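Local coordinates for protein mitochondrial association factor 1 (Toxoplasma gondii, PDB 6BXS) that is encoded at a parasite locus required for direct manipulation of host mitochondria and has a macro domain, the fold of many ADP-ribose-binding proteins, at residues L11-T14 against N20-F23; E95-D100 against V109-G114; A177-Y182 against G226-H231; G192-V197 against T246-R251. All blocks are in the same frame, centred on the assembly; numbering follows the deposited sequence.

Contact 1: residues L11-T14 against N20-F23; sequences LRFT and NVIF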
# COMPACT_ATOMS: atom_id res chain seq x y z
N LEU A 11 12.61 -14.50 -5.38
CA LEU A 11 12.73 -14.90 -6.78
C LEU A 11 13.11 -13.70 -7.64
O LEU A 11 12.60 -12.60 -7.46
CB LEU A 11 11.42 -15.51 -7.27
CG LEU A 11 10.97 -16.79 -6.56
CD1 LEU A 11 9.57 -17.19 -7.01
CD2 LEU A 11 11.95 -17.92 -6.80
N ARG A 12 14.01 -13.94 -8.60
CA ARG A 12 14.48 -12.88 -9.49
C ARG A 12 13.63 -12.81 -10.74
O ARG A 12 13.25 -13.84 -11.30
CB ARG A 12 15.94 -13.11 -9.86
CG ARG A 12 16.52 -12.03 -10.77
CD ARG A 12 18.03 -11.97 -10.64
NE ARG A 12 18.42 -11.47 -9.32
CZ ARG A 12 19.60 -11.70 -8.75
NH1 ARG A 12 20.52 -12.43 -9.37
NH2 ARG A 12 19.86 -11.20 -7.55
N PHE A 13 13.33 -11.59 -11.18
CA PHE A 13 12.44 -11.37 -12.32
C PHE A 13 13.11 -10.51 -13.38
O PHE A 13 13.38 -9.33 -13.15
CB PHE A 13 11.14 -10.71 -11.85
CG PHE A 13 10.27 -11.62 -11.03
CD1 PHE A 13 10.47 -11.75 -9.67
CD2 PHE A 13 9.26 -12.35 -11.63
CE1 PHE A 13 9.68 -12.58 -8.92
CE2 PHE A 13 8.47 -13.19 -10.88
CZ PHE A 13 8.67 -13.31 -9.52
N THR A 14 13.38 -11.11 -14.53
CA THR A 14 14.00 -10.39 -15.63
C THR A 14 13.00 -9.43 -16.27
O THR A 14 13.38 -8.46 -16.92
CB THR A 14 14.56 -11.35 -16.70
OG1 THR A 14 15.32 -10.61 -17.66
CG2 THR A 14 13.44 -12.09 -17.40
N ASN A 20 15.02 -8.84 -7.45
CA ASN A 20 14.51 -9.84 -6.53
C ASN A 20 13.21 -9.36 -5.88
O ASN A 20 13.15 -8.24 -5.38
CB ASN A 20 15.53 -10.17 -5.44
CG ASN A 20 16.57 -11.18 -5.90
OD1 ASN A 20 16.38 -11.89 -6.89
ND2 ASN A 20 17.68 -11.25 -5.17
N VAL A 21 12.19 -10.21 -5.91
CA VAL A 21 10.94 -9.94 -5.22
C VAL A 21 10.72 -11.01 -4.15
O VAL A 21 10.93 -12.20 -4.40
CB VAL A 21 9.74 -9.93 -6.18
CG1 VAL A 21 8.46 -9.60 -5.43
CG2 VAL A 21 9.97 -8.92 -7.30
N ILE A 22 10.31 -10.57 -2.97
CA ILE A 22 10.01 -11.48 -1.87
C ILE A 22 8.53 -11.85 -1.86
O ILE A 22 7.67 -10.97 -1.95
CB ILE A 22 10.39 -10.87 -0.51
CG1 ILE A 22 11.91 -10.82 -0.37
CG2 ILE A 22 9.80 -11.68 0.64
CD1 ILE A 22 12.39 -9.84 0.68
N PHE A 23 8.25 -13.14 -1.74
CA PHE A 23 6.89 -13.63 -1.57
C PHE A 23 6.81 -14.44 -0.28
O PHE A 23 7.18 -15.61 -0.26
CB PHE A 23 6.45 -14.49 -2.76
CG PHE A 23 6.52 -13.77 -4.07
CD1 PHE A 23 7.69 -13.76 -4.81
CD2 PHE A 23 5.41 -13.10 -4.57
CE1 PHE A 23 7.75 -13.10 -6.02
CE2 PHE A 23 5.47 -12.44 -5.78
CZ PHE A 23 6.64 -12.44 -6.51

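Contact 2: residues E95-D100 against V109-G114; sequences ERLLHD and VEIDSG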
# COMPACT_ATOMS: atom_id res chain seq x y z
N GLU A 95 -8.72 12.59 3.30
CA GLU A 95 -9.68 13.27 2.42
C GLU A 95 -9.11 14.60 1.93
O GLU A 95 -9.18 14.91 0.74
CB GLU A 95 -11.00 13.53 3.15
CG GLU A 95 -11.94 12.34 3.20
CD GLU A 95 -13.29 12.69 3.79
OE1 GLU A 95 -14.08 13.36 3.10
OE2 GLU A 95 -13.56 12.29 4.95
N ARG A 96 -8.55 15.38 2.85
CA ARG A 96 -7.96 16.68 2.52
C ARG A 96 -6.77 16.54 1.58
O ARG A 96 -6.63 17.30 0.62
CB ARG A 96 -7.53 17.39 3.80
CG ARG A 96 -8.67 17.79 4.72
CD ARG A 96 -8.16 18.21 6.09
NE ARG A 96 -9.24 18.41 7.04
CZ ARG A 96 -9.08 18.46 8.36
NH1 ARG A 96 -7.87 18.32 8.90
NH2 ARG A 96 -10.13 18.64 9.16
N LEU A 97 -5.91 15.57 1.85
CA LEU A 97 -4.70 15.36 1.05
C LEU A 97 -5.03 14.92 -0.38
O LEU A 97 -4.34 15.32 -1.32
CB LEU A 97 -3.79 14.33 1.71
CG LEU A 97 -2.86 14.84 2.82
CD1 LEU A 97 -2.10 13.67 3.44
CD2 LEU A 97 -1.88 15.88 2.28
N LEU A 98 -6.06 14.10 -0.53
CA LEU A 98 -6.45 13.63 -1.85
C LEU A 98 -6.94 14.79 -2.72
O LEU A 98 -6.67 14.83 -3.92
CB LEU A 98 -7.55 12.56 -1.75
CG LEU A 98 -8.09 12.05 -3.09
CD1 LEU A 98 -6.96 11.57 -4.00
CD2 LEU A 98 -9.11 10.95 -2.88
N HIS A 99 -7.66 15.72 -2.10
CA HIS A 99 -8.11 16.92 -2.80
C HIS A 99 -6.92 17.70 -3.34
O HIS A 99 -6.93 18.13 -4.49
CB HIS A 99 -8.96 17.80 -1.88
CG HIS A 99 -10.39 17.38 -1.78
ND1 HIS A 99 -11.06 17.29 -0.59
CD2 HIS A 99 -11.29 17.04 -2.74
CE1 HIS A 99 -12.31 16.90 -0.81
NE2 HIS A 99 -12.47 16.75 -2.11
N ASP A 100 -5.90 17.86 -2.51
CA ASP A 100 -4.67 18.53 -2.93
C ASP A 100 -3.96 17.74 -4.03
O ASP A 100 -3.47 18.31 -5.00
CB ASP A 100 -3.72 18.72 -1.74
CG ASP A 100 -4.30 19.63 -0.67
OD1 ASP A 100 -5.21 20.43 -0.99
OD2 ASP A 100 -3.84 19.55 0.48
N VAL A 109 2.02 15.68 -2.62
CA VAL A 109 1.53 16.77 -1.78
C VAL A 109 1.73 16.39 -0.32
O VAL A 109 2.02 15.23 -0.00
CB VAL A 109 0.05 17.09 -2.06
CG1 VAL A 109 -0.09 17.62 -3.49
CG2 VAL A 109 -0.84 15.88 -1.85
N GLU A 110 1.56 17.36 0.57
CA GLU A 110 2.07 17.23 1.93
C GLU A 110 1.40 18.16 2.93
O GLU A 110 1.05 19.30 2.61
CB GLU A 110 3.58 17.49 1.90
CG GLU A 110 4.32 17.31 3.21
CD GLU A 110 5.78 17.69 3.09
OE1 GLU A 110 6.39 17.41 2.03
OE2 GLU A 110 6.33 18.28 4.04
N ILE A 111 1.22 17.66 4.15
CA ILE A 111 0.79 18.48 5.28
C ILE A 111 1.45 17.98 6.56
O ILE A 111 1.72 16.79 6.70
CB ILE A 111 -0.75 18.48 5.47
CG1 ILE A 111 -1.30 17.06 5.53
CG2 ILE A 111 -1.44 19.28 4.37
CD1 ILE A 111 -1.53 16.55 6.93
N ASP A 112 1.72 18.89 7.48
CA ASP A 112 2.36 18.54 8.74
C ASP A 112 1.32 18.09 9.77
O ASP A 112 0.92 18.85 10.65
CB ASP A 112 3.17 19.72 9.28
CG ASP A 112 3.95 19.37 10.54
OD1 ASP A 112 4.11 18.17 10.83
OD2 ASP A 112 4.41 20.30 11.22
N SER A 113 0.88 16.84 9.64
CA SER A 113 -0.15 16.29 10.52
C SER A 113 0.31 16.22 11.97
O SER A 113 -0.51 16.23 12.89
CB SER A 113 -0.57 14.90 10.03
OG SER A 113 0.57 14.09 9.78
N GLY A 114 1.63 16.16 12.18
CA GLY A 114 2.19 16.04 13.51
C GLY A 114 1.89 17.23 14.41
O GLY A 114 2.02 17.15 15.63

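Contact 3: residues A177-Y182 against G226-H231; sequences ASDSAY and GRRGLH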
# COMPACT_ATOMS: atom_id res chain seq x y z
N ALA A 177 -15.85 -4.15 -11.51
CA ALA A 177 -15.50 -3.26 -12.61
C ALA A 177 -15.09 -4.09 -13.81
O ALA A 177 -14.49 -5.15 -13.65
CB ALA A 177 -14.39 -2.30 -12.20
N SER A 178 -15.41 -3.62 -15.01
CA SER A 178 -15.07 -4.34 -16.23
C SER A 178 -13.55 -4.46 -16.35
O SER A 178 -12.82 -3.64 -15.79
CB SER A 178 -15.65 -3.65 -17.46
OG SER A 178 -15.09 -2.36 -17.63
N ASP A 179 -13.08 -5.47 -17.07
CA ASP A 179 -11.65 -5.76 -17.18
C ASP A 179 -10.86 -4.54 -17.63
O ASP A 179 -9.81 -4.23 -17.07
CB ASP A 179 -11.41 -6.91 -18.15
CG ASP A 179 -11.95 -8.23 -17.64
OD1 ASP A 179 -12.33 -8.31 -16.45
OD2 ASP A 179 -11.99 -9.20 -18.42
N SER A 180 -11.38 -3.84 -18.64
CA SER A 180 -10.70 -2.68 -19.19
C SER A 180 -10.50 -1.59 -18.14
O SER A 180 -9.41 -1.05 -17.98
CB SER A 180 -11.48 -2.12 -20.38
OG SER A 180 -10.72 -1.15 -21.08
N ALA A 181 -11.57 -1.27 -17.41
CA ALA A 181 -11.51 -0.24 -16.38
C ALA A 181 -10.72 -0.73 -15.17
O ALA A 181 -9.96 0.03 -14.56
CB ALA A 181 -12.91 0.17 -15.95
N TYR A 182 -10.89 -2.01 -14.84
CA TYR A 182 -10.22 -2.61 -13.69
C TYR A 182 -8.71 -2.60 -13.86
O TYR A 182 -7.98 -2.13 -12.99
CB TYR A 182 -10.71 -4.05 -13.49
CG TYR A 182 -10.19 -4.70 -12.24
CD1 TYR A 182 -10.82 -4.51 -11.02
CD2 TYR A 182 -9.06 -5.51 -12.27
CE1 TYR A 182 -10.34 -5.10 -9.87
CE2 TYR A 182 -8.58 -6.12 -11.12
CZ TYR A 182 -9.22 -5.91 -9.92
OH TYR A 182 -8.75 -6.50 -8.77
N GLY A 226 -15.60 -8.82 -5.03
CA GLY A 226 -16.89 -9.00 -5.66
C GLY A 226 -16.97 -10.37 -6.33
O GLY A 226 -16.73 -11.39 -5.69
N ARG A 227 -17.31 -10.37 -7.62
CA ARG A 227 -17.43 -11.61 -8.38
C ARG A 227 -16.15 -11.99 -9.13
O ARG A 227 -16.07 -13.06 -9.73
CB ARG A 227 -18.58 -11.50 -9.39
CG ARG A 227 -19.96 -11.79 -8.80
CD ARG A 227 -21.02 -11.89 -9.89
NE ARG A 227 -21.45 -10.58 -10.38
CZ ARG A 227 -20.88 -9.91 -11.37
NH1 ARG A 227 -21.36 -8.72 -11.72
NH2 ARG A 227 -19.82 -10.40 -12.00
N ARG A 228 -15.15 -11.11 -9.08
CA ARG A 228 -13.95 -11.29 -9.89
C ARG A 228 -13.10 -12.47 -9.44
O ARG A 228 -12.92 -12.71 -8.24
CB ARG A 228 -13.11 -10.01 -9.86
CG ARG A 228 -11.85 -10.09 -10.71
CD ARG A 228 -11.19 -8.72 -10.87
NE ARG A 228 -11.91 -7.87 -11.82
CZ ARG A 228 -11.83 -7.99 -13.14
NH1 ARG A 228 -11.07 -8.92 -13.69
NH2 ARG A 228 -12.52 -7.16 -13.91
N GLY A 229 -12.56 -13.21 -10.41
CA GLY A 229 -11.70 -14.34 -10.13
C GLY A 229 -10.31 -13.88 -9.71
O GLY A 229 -9.82 -12.86 -10.18
N LEU A 230 -9.69 -14.65 -8.82
CA LEU A 230 -8.39 -14.26 -8.27
C LEU A 230 -7.30 -14.28 -9.34
O LEU A 230 -6.35 -13.50 -9.26
CB LEU A 230 -8.01 -15.19 -7.12
CG LEU A 230 -8.59 -14.81 -5.75
CD1 LEU A 230 -8.36 -15.93 -4.74
CD2 LEU A 230 -7.99 -13.51 -5.24
N HIS A 231 -7.43 -15.15 -10.33
CA HIS A 231 -6.44 -15.23 -11.39
C HIS A 231 -6.32 -13.90 -12.13
O HIS A 231 -5.22 -13.42 -12.39
CB HIS A 231 -6.78 -16.34 -12.38
CG HIS A 231 -5.92 -16.34 -13.61
ND1 HIS A 231 -6.26 -15.66 -14.76
CD2 HIS A 231 -4.72 -16.93 -13.85
CE1 HIS A 231 -5.31 -15.83 -15.66
NE2 HIS A 231 -4.37 -16.59 -15.14

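Contact 4: residues G192-V197 against T246-R251; sequences GIVGAV and TRFDPR. With SO4 (sulfate ion), chain D; SO4 (sulfate ion), chain G.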
# COMPACT_ATOMS: atom_id res chain seq x y z
N GLY A 192 0.78 4.82 -8.29
CA GLY A 192 0.63 5.68 -7.13
C GLY A 192 1.53 5.27 -5.99
O GLY A 192 2.16 6.10 -5.34
N ILE A 193 1.59 3.96 -5.74
CA ILE A 193 2.42 3.41 -4.68
C ILE A 193 3.90 3.65 -4.94
O ILE A 193 4.62 4.20 -4.10
CB ILE A 193 2.17 1.90 -4.52
CG1 ILE A 193 0.72 1.64 -4.09
CG2 ILE A 193 3.12 1.29 -3.49
CD1 ILE A 193 0.23 0.24 -4.41
N VAL A 194 4.36 3.23 -6.12
CA VAL A 194 5.77 3.35 -6.48
C VAL A 194 6.15 4.80 -6.72
O VAL A 194 7.27 5.22 -6.42
CB VAL A 194 6.09 2.50 -7.72
CG1 VAL A 194 7.57 2.61 -8.09
CG2 VAL A 194 5.71 1.04 -7.48
N GLY A 195 5.22 5.57 -7.27
CA GLY A 195 5.45 6.99 -7.52
C GLY A 195 5.56 7.77 -6.23
O GLY A 195 6.41 8.65 -6.09
N ALA A 196 4.69 7.45 -5.27
CA ALA A 196 4.71 8.11 -3.97
C ALA A 196 6.04 7.88 -3.27
O ALA A 196 6.64 8.81 -2.72
CB ALA A 196 3.57 7.60 -3.10
N VAL A 197 6.50 6.63 -3.28
CA VAL A 197 7.78 6.28 -2.67
C VAL A 197 8.93 7.00 -3.36
O VAL A 197 9.77 7.60 -2.71
CB VAL A 197 8.03 4.76 -2.72
CG1 VAL A 197 9.44 4.43 -2.25
CG2 VAL A 197 7.00 4.02 -1.87
N THR A 246 9.13 -0.26 -14.62
CA THR A 246 9.61 0.34 -15.86
C THR A 246 9.58 1.86 -15.80
O THR A 246 10.49 2.53 -16.28
CB THR A 246 8.78 -0.14 -17.07
OG1 THR A 246 9.08 -1.51 -17.34
CG2 THR A 246 9.10 0.68 -18.32
N ARG A 247 8.52 2.40 -15.21
CA ARG A 247 8.34 3.84 -15.12
C ARG A 247 9.39 4.50 -14.22
O ARG A 247 10.05 5.45 -14.64
CB ARG A 247 6.93 4.17 -14.60
CG ARG A 247 6.73 5.61 -14.11
CD ARG A 247 7.04 6.64 -15.18
NE ARG A 247 6.56 7.98 -14.81
CZ ARG A 247 7.29 8.91 -14.20
NH1 ARG A 247 8.56 8.68 -13.88
NH2 ARG A 247 6.74 10.08 -13.91
N PHE A 248 9.54 3.99 -13.01
CA PHE A 248 10.34 4.68 -11.99
C PHE A 248 11.73 4.08 -11.79
O PHE A 248 12.60 4.73 -11.21
CB PHE A 248 9.58 4.69 -10.66
CG PHE A 248 8.32 5.50 -10.69
CD1 PHE A 248 8.37 6.89 -10.73
CD2 PHE A 248 7.08 4.88 -10.69
CE1 PHE A 248 7.21 7.64 -10.77
CE2 PHE A 248 5.91 5.63 -10.73
CZ PHE A 248 5.98 7.01 -10.76
N ASP A 249 11.94 2.85 -12.26
CA ASP A 249 13.23 2.16 -12.12
C ASP A 249 13.75 2.28 -10.68
O ASP A 249 14.86 2.75 -10.46
CB ASP A 249 14.25 2.72 -13.11
CG ASP A 249 15.54 1.91 -13.16
OD1 ASP A 249 15.51 0.70 -12.84
OD2 ASP A 249 16.59 2.48 -13.52
N PRO A 250 12.94 1.87 -9.70
CA PRO A 250 13.22 2.21 -8.30
C PRO A 250 14.26 1.31 -7.63
O PRO A 250 14.51 0.19 -8.08
CB PRO A 250 11.86 2.04 -7.64
CG PRO A 250 11.22 0.93 -8.41
CD PRO A 250 11.72 1.05 -9.83
N ARG A 251 14.85 1.82 -6.55
CA ARG A 251 15.75 1.04 -5.71
C ARG A 251 14.96 0.27 -4.66
O ARG A 251 15.47 -0.68 -4.07
CB ARG A 251 16.77 1.94 -5.03
CG ARG A 251 17.66 2.72 -5.99
CD ARG A 251 18.32 3.91 -5.30
NE ARG A 251 17.33 4.79 -4.67
CZ ARG A 251 17.62 5.93 -4.05
NH1 ARG A 251 16.64 6.64 -3.50
NH2 ARG A 251 18.87 6.35 -3.97
S SO4 D . 13.49 4.76 -5.14
O1 SO4 D . 12.26 4.99 -5.89
O2 SO4 D . 13.79 5.94 -4.33
O3 SO4 D . 13.33 3.60 -4.28
O4 SO4 D . 14.59 4.53 -6.08
S SO4 G . 10.57 10.91 -12.59
O1 SO4 G . 9.10 10.94 -12.59
O2 SO4 G . 11.08 12.02 -11.80
O3 SO4 G . 11.03 9.65 -12.03
O4 SO4 G . 11.05 11.04 -13.97

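Contact 1: residues L11-T14 against N20-F23
Leu11 and Val21 face each other as a hydrogen-bonded antiparallel pair, with Leu11 N to Val21 O at 3.0 Å and Val21 N to Leu11 O at 2.9 Å. Leu11 O also takes a CA-H contact from Asn20. Arg12 and Asn20 make the adjoining non-hydrogen-bonded pair, with their CA atoms only 4.2 Å apart. The guanidinium and amide planes are nearly parallel, 12° apart, yet the link is weak: Arg12 NE reaches Asn20 OD1 at 3.2 Å through a bent N-H. The Arg12 chain runs out with CG anti to the backbone N (chi1 -179°) and then bends at chi3, while its NH1 forms a salt bridge with a sulfate, probably from the crystallisation liquor. These are the two arms of the N-terminal beta hairpin, 8-13 with 19-24, at the edge of the macro-domain sheet. On the other face, that of Leu11 and Val21, the Phe13 ring comes against Val21 CG2 with its CD1 (3.7 Å) and meets Phe23 rim to rim, CE1 to CE1 at 3.5 Å, the planes at 59°. Further out, Met269 of helix 263-276 packs on Leu11 and Phe13, and the Phe256 ring of strand 253-256 meets that of Phe23, nearly parallel to it.

Contact 2: residues E95-D100 against V109-G114
Leu97 of helix 83-103 packs on Ile111 of strand 109-111, the outermost strand at one edge of the macro-domain sheet. The chain comes off the helix, turns, and runs back along it, the axes of 95-100 and 109-111 standing 8.2 Å apart at 145°. The joint is made by van der Waals packing. Leu97 gives the larger share on the helix side, with Val109 its counterpart on the strand. Leu97 CD2 presses on Ile111 CG1 at 3.5 Å, with Ile111 CG2 a little farther off. The same methyl, Leu97 CD2, lies 4.0 Å from Glu110 C. CG of Leu97 is anti to the carbonyl carbon (chi1 -83°), and from there the isobutyl end reaches closer to the strand than its own CB bond aims. Ile111 answers with CG1 held between its backbone N and carbonyl carbon, at chi1 52°. Beyond this pair, Leu97 also rests on Ser123, Ala125 and Phe148 of the sheet.

The strand's polar groups bond to strand 120-126. Backbone bonds tie Val109 to Ala125 and Ile111 to Ser123, and Glu110, whose CB points away from the helix, forms a salt bridge with Arg122 through OE2. Where the helix meets Val109, the two methyls are shared out, Val109 CG1 facing Asp100 O at 3.8 Å and CG2 sitting 3.6 Å from Leu97 O and 4.0 Å from Asp100 CB.

Contact 3: residues A177-Y182 against G226-H231
Arg228 lays its guanidinium flat on the Tyr182 ring, and this buried stack is the tight part of the contact. The two planes lie 18° apart, Arg228 CZ stands 4.0 Å from the Tyr182 ring centroid in a cation-pi arrangement, and NE sits over the middle of the ring. Behind it Arg228 CD drops onto the same face, 3.7 Å from the Tyr182 centroid, as a CH-pi contact. With CG anti to the backbone N the chain runs out toward Tyr182, and the bend at chi3 (-75°) turns its end over the ring.

The rim of the guanidinium is bonded almost all round. Arg228 NH2 gives one hydrogen to Ala177 O at 2.8 Å, in the guanidinium plane, and another to Asp179 OD1, also at 2.8 Å, which accepts through its anti lone pair. Arg228 NH1 adds a weak bond to Asp179 OD1 at 3.1 Å. NE donates to Gly175 O, and NH1 also to Ser232 OG, which together fix the rotation of the group. By contrast, the solvent side is the exposed Asp179, which holds the arginine through OD1 alone, its carboxylate turned 57° from the guanidinium. With Ser178 at the N-cap, the whole is an arginine stacked on an aromatic ring at the start of helix 179-202, joining it to the loop that leads into helix 230-248 of the macro-domain fold.

Contact 4: residues G192-V197 against T246-R251
The ring of Phe248 covers the backbone of Gly195, whose CA stands 3.7 Å from the Phe248 ring centroid in a CH-pi contact and is nearest to Phe248 CZ, at 3.3 Å. Without a side chain on Gly195, the ring can come down on the backbone of helix 179-202. Val194 CG1, anti to the backbone N (chi1 -180°), touches Phe248 CD2 at 3.5 Å as the two side chains slide past each other. The same methyl, Val194 CG1, reaches Pro250 CG at 4.0 Å. On the opposite face of the ring lies Arg247 CG, over its centre, so Phe248 is sandwiched between glycine and an aliphatic stem.

The bend of Arg247 at chi2 carries its guanidinium to a sulfate, where Arg247 NH1 and NH2 both bond to sulfate O1, at 2.7 and 2.8 Å. Arg251 holds a second sulfate with backbone N, NE and NH1. Both anions probably come from the crystallisation liquor.

Helix 230-248 ends here, Asp249 leaving it with positive phi and forming a salt bridge with Arg19. The chain then passes into strand 253-256, while helix 179-202 also sets Ile193 and Val197 on Ile214 of strand 213-216.

From the N terminus, contact 1 closes first, a short hairpin at one edge of the sheet. Contact 2 follows in series, closing the turn from helix 83-103 into strand 109-111 at the other edge; the two centres are 34 Å apart, on opposite sides of the chain's centre. Contacts 3 and 4 then cross: 177-182 and 192-197 come before 226-231 and 246-251, so the segments alternate. Both join helix 179-202 to helix 230-248 or the loop before it, contact 3 at the helix starts and contact 4 between the middle of the first and the end of the second, 24 Å apart centre to centre. Strand 253-256 comes next, adjoining the hairpin of contact 1.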